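Local structure of alpha-/beta-galactoside alpha-2,3-sialyltransferase (Photobacterium phosphoreum, 2ZWI) at residues H171-D176 with K196-D201. The protein probably transfers sialic acid from CMP-sialic acid to galactosides, forming an alpha-2,3 linkage. Numbering follows the deposited sequence.
With GOL (glycerol), chain H.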
ATOM      1  N   HIS A 171       6.667  -6.669   4.521  1.00  7.87           N
ATOM      2  CA  HIS A 171       5.838  -5.767   5.301  1.00  7.78           C
ATOM      3  C   HIS A 171       4.434  -5.820   4.706  1.00  8.40           C
ATOM      4  O   HIS A 171       4.221  -5.413   3.559  1.00  8.89           O
ATOM      5  CB  HIS A 171       6.416  -4.371   5.243  1.00  7.47           C
ATOM      6  CG  HIS A 171       7.845  -4.291   5.691  1.00  6.73           C
ATOM      7  ND1 HIS A 171       8.215  -3.723   6.888  1.00  7.17           N
ATOM      8  CD2 HIS A 171       8.991  -4.701   5.100  1.00  5.25           C
ATOM      9  CE1 HIS A 171       9.528  -3.775   7.019  1.00  4.27           C
ATOM     10  NE2 HIS A 171      10.025  -4.362   5.944  1.00  8.23           N
ATOM     11  N   MET A 172       3.482  -6.356   5.465  1.00  8.82           N
ATOM     12  CA  MET A 172       2.163  -6.636   4.905  1.00  9.39           C
ATOM     13  C   MET A 172       1.047  -5.767   5.469  1.00  9.71           C
ATOM     14  O   MET A 172       0.972  -5.516   6.673  1.00  8.92           O
ATOM     15  CB  MET A 172       1.796  -8.110   5.103  1.00  9.60           C
ATOM     16  CG  MET A 172       2.754  -9.114   4.441  1.00  9.56           C
ATOM     17  SD  MET A 172       2.145 -10.806   4.640  1.00 10.39           S
ATOM     18  CE  MET A 172       0.751 -10.771   3.496  1.00  9.75           C
ATOM     19  N   LEU A 173       0.154  -5.347   4.584  1.00 10.07           N
ATOM     20  CA  LEU A 173      -1.059  -4.652   4.979  1.00 11.31           C
ATOM     21  C   LEU A 173      -1.791  -5.397   6.070  1.00 11.72           C
ATOM     22  O   LEU A 173      -2.214  -4.803   7.055  1.00 11.46           O
ATOM     23  CB  LEU A 173      -1.978  -4.504   3.770  1.00 11.29           C
ATOM     24  CG  LEU A 173      -2.294  -3.139   3.171  1.00 13.77           C
ATOM     25  CD1 LEU A 173      -1.490  -1.973   3.748  1.00 14.88           C
ATOM     26  CD2 LEU A 173      -2.250  -3.199   1.652  1.00 12.59           C
ATOM     27  N   ARG A 174      -1.934  -6.707   5.888  1.00 11.96           N
ATOM     28  CA  ARG A 174      -2.630  -7.533   6.860  1.00 12.94           C
ATOM     29  C   ARG A 174      -1.887  -8.855   6.979  1.00 12.85           C
ATOM     30  O   ARG A 174      -2.221  -9.827   6.305  1.00 13.01           O
ATOM     31  CB  ARG A 174      -4.103  -7.759   6.440  1.00 12.96           C
ATOM     32  CG  ARG A 174      -5.023  -6.530   6.544  1.00 14.06           C
ATOM     33  CD  ARG A 174      -5.266  -6.097   8.018  1.00 14.91           C
ATOM     34  NE  ARG A 174      -5.908  -7.146   8.812  1.00 15.06           N
ATOM     35  CZ  ARG A 174      -7.220  -7.266   8.987  1.00 13.84           C
ATOM     36  NH1 ARG A 174      -8.048  -6.388   8.456  1.00 12.68           N
ATOM     37  NH2 ARG A 174      -7.698  -8.263   9.712  1.00 15.45           N
ATOM     38  N   ALA A 175      -0.860  -8.868   7.829  1.00 13.15           N
ATOM     39  CA  ALA A 175      -0.088 -10.071   8.115  1.00 13.50           C
ATOM     40  C   ALA A 175      -0.969 -11.222   8.643  1.00 13.99           C
ATOM     41  O   ALA A 175      -0.621 -12.390   8.494  1.00 14.09           O
ATOM     42  CB  ALA A 175       1.029  -9.750   9.108  1.00 13.41           C
ATOM     43  N   ASP A 176      -2.104 -10.875   9.245  1.00 14.56           N
ATOM     44  CA  ASP A 176      -3.044 -11.860   9.801  1.00 15.51           C
ATOM     45  C   ASP A 176      -3.928 -12.548   8.746  1.00 15.16           C
ATOM     46  O   ASP A 176      -4.836 -13.317   9.098  1.00 14.97           O
ATOM     47  CB  ASP A 176      -3.919 -11.215  10.890  1.00 16.06           C
ATOM     48  CG  ASP A 176      -4.726 -10.031  10.370  1.00 18.08           C
ATOM     49  OD1 ASP A 176      -4.264  -9.350   9.418  1.00 19.95           O
ATOM     50  OD2 ASP A 176      -5.829  -9.775  10.909  1.00 19.36           O
ATOM     51  N   LYS A 196       6.262  -8.966   8.666  1.00 12.35           N
ATOM     52  CA  LYS A 196       5.954  -7.875   9.596  1.00 12.59           C
ATOM     53  C   LYS A 196       4.586  -7.307   9.250  1.00 12.37           C
ATOM     54  O   LYS A 196       4.258  -7.168   8.076  1.00 12.32           O
ATOM     55  CB  LYS A 196       6.981  -6.745   9.493  1.00 12.60           C
ATOM     56  CG  LYS A 196       8.268  -6.998  10.254  1.00 13.79           C
ATOM     57  CD  LYS A 196       9.230  -5.848  10.136  1.00 15.30           C
ATOM     58  CE  LYS A 196      10.520  -6.177  10.868  1.00 16.81           C
ATOM     59  NZ  LYS A 196      11.462  -5.046  10.807  1.00 19.52           N
ATOM     60  N   GLN A 197       3.796  -7.009  10.281  1.00 12.19           N
ATOM     61  CA  GLN A 197       2.552  -6.249  10.143  1.00 12.35           C
ATOM     62  C   GLN A 197       2.905  -4.779   9.950  1.00 12.31           C
ATOM     63  O   GLN A 197       3.627  -4.203  10.766  1.00 12.28           O
ATOM     64  CB  GLN A 197       1.661  -6.438  11.387  1.00 12.12           C
ATOM     65  CG  GLN A 197       0.441  -5.496  11.464  1.00 12.13           C
ATOM     66  CD  GLN A 197      -0.459  -5.632  10.258  1.00 11.61           C
ATOM     67  OE1 GLN A 197      -0.825  -6.740   9.862  1.00 11.17           O
ATOM     68  NE2 GLN A 197      -0.787  -4.510   9.637  1.00 13.61           N
ATOM     69  N   MET A 198       2.423  -4.177   8.860  1.00 11.94           N
ATOM     70  CA  MET A 198       2.594  -2.733   8.665  1.00 12.27           C
ATOM     71  C   MET A 198       2.031  -1.979   9.861  1.00 12.35           C
ATOM     72  O   MET A 198       0.893  -2.241  10.291  1.00 12.30           O
ATOM     73  CB  MET A 198       1.910  -2.239   7.394  1.00 11.59           C
ATOM     74  CG  MET A 198       2.703  -2.463   6.131  1.00 12.34           C
ATOM     75  SD  MET A 198       1.834  -1.750   4.731  1.00 13.11           S
ATOM     76  CE  MET A 198       2.809  -2.322   3.355  1.00 11.55           C
ATOM     77  N   LYS A 199       2.839  -1.069  10.406  1.00 12.33           N
ATOM     78  CA  LYS A 199       2.425  -0.235  11.538  1.00 13.01           C
ATOM     79  C   LYS A 199       2.048   1.176  11.096  1.00 12.85           C
ATOM     80  O   LYS A 199       2.575   1.695  10.105  1.00 12.27           O
ATOM     81  CB  LYS A 199       3.512  -0.185  12.618  1.00 13.38           C
ATOM     82  CG  LYS A 199       3.909  -1.561  13.153  1.00 16.20           C
ATOM     83  CD  LYS A 199       2.720  -2.365  13.693  1.00 21.33           C
ATOM     84  CE  LYS A 199       2.268  -1.860  15.054  1.00 24.11           C
ATOM     85  NZ  LYS A 199       1.484  -2.906  15.769  1.00 27.27           N
ATOM     86  N   TRP A 200       1.134   1.791  11.840  1.00 13.07           N
ATOM     87  CA  TRP A 200       0.594   3.098  11.480  1.00 13.38           C
ATOM     88  C   TRP A 200       0.596   4.083  12.659  1.00 13.79           C
ATOM     89  O   TRP A 200       0.044   5.189  12.573  1.00 14.16           O
ATOM     90  CB  TRP A 200      -0.816   2.941  10.884  1.00 13.06           C
ATOM     91  CG  TRP A 200      -0.842   2.130   9.581  1.00 12.94           C
ATOM     92  CD1 TRP A 200      -1.182   0.813   9.436  1.00 12.73           C
ATOM     93  CD2 TRP A 200      -0.509   2.600   8.261  1.00 11.76           C
ATOM     94  NE1 TRP A 200      -1.080   0.433   8.115  1.00 11.39           N
ATOM     95  CE2 TRP A 200      -0.670   1.508   7.373  1.00 12.10           C
ATOM     96  CE3 TRP A 200      -0.101   3.836   7.744  1.00 11.35           C
ATOM     97  CZ2 TRP A 200      -0.424   1.611   6.001  1.00 12.05           C
ATOM     98  CZ3 TRP A 200       0.155   3.942   6.371  1.00 12.52           C
ATOM     99  CH2 TRP A 200      -0.024   2.833   5.516  1.00 12.87           C
ATOM    100  N   ASP A 201       1.254   3.692  13.741  1.00 14.46           N
ATOM    101  CA  ASP A 201       1.252   4.474  14.984  1.00 15.56           C
ATOM    102  C   ASP A 201       2.613   5.110  15.255  1.00 15.39           C
ATOM    103  O   ASP A 201       2.940   5.414  16.402  1.00 15.51           O
ATOM    104  CB  ASP A 201       0.838   3.578  16.158  1.00 15.85           C
ATOM    105  CG  ASP A 201       1.766   2.381  16.344  1.00 17.98           C
ATOM    106  OD1 ASP A 201       2.709   2.191  15.540  1.00 19.47           O
ATOM    107  OD2 ASP A 201       1.558   1.620  17.313  1.00 21.68           O
TER
HETATM  108  C1  GOL H   7      -4.797  -3.132  10.022  1.00 36.39           C
HETATM  109  O1  GOL H   7      -6.049  -2.856  10.605  1.00 36.20           O
HETATM  110  C2  GOL H   7      -4.294  -1.951   9.198  1.00 36.07           C
HETATM  111  O2  GOL H   7      -4.370  -0.772   9.974  1.00 38.32           O
HETATM  112  C3  GOL H   7      -2.830  -2.214   8.867  1.00 35.14           C
HETATM  113  O3  GOL H   7      -2.543  -2.025   7.499  1.00 30.97           O
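Strands 168-172 and 195-197, the last two of a parallel sheet, are joined through helix 185-191 in a beta-alpha-beta unit, and here their carboxyl ends run out into loops beside the nucleotide cleft. Met-172 spans the pair: its N donates to Lys-196 O (2.8 Å), and its O receives Met-198 N (2.9 Å). Where the strands end, the Gln-197 side chain continues the pairing, an amide standing in for main chain. CG lies anti to the backbone N (chi1 170°) and the chain then bends at chi2, which swings the carboxamide over the turn at 173-175. There NE2 reaches Leu-173 O at 3.0 Å, from above the carbonyl plane, while OE1 accepts Ala-175 N at 2.9 Å. A further bond from NE2 to Met-198 O fixes the rotation of the amide, and the small Ala-175 lets its CB rest against OE1.

On the face shared by His-171 and Lys-196, the extended lysine runs alongside the imidazole, CD 3.8 Å from CE1. Unbranched Met-198, straight beyond CG, crosses Leu-173 obliquely, its SD 3.5 Å from Leu-173 CD1 and its CE near His-171 O. Arg-174, bent at chi2 and chi3, curls back to grip Asp-176 side-on, NE to OD1 and NH2 to OD2, both near the guanidinium plane. A glycerol, probably from the crystallisation liquor, bridges the loops: O3 donates to Leu-173 O and accepts Trp-200 NE1 (2.9 Å). Trp-200 also packs on Glu-306, a CMP-binding residue of the other domain. Loops at carboxyl strand ends lining an interdomain nucleotide cleft are typical of the GT-B glycosyltransferase fold.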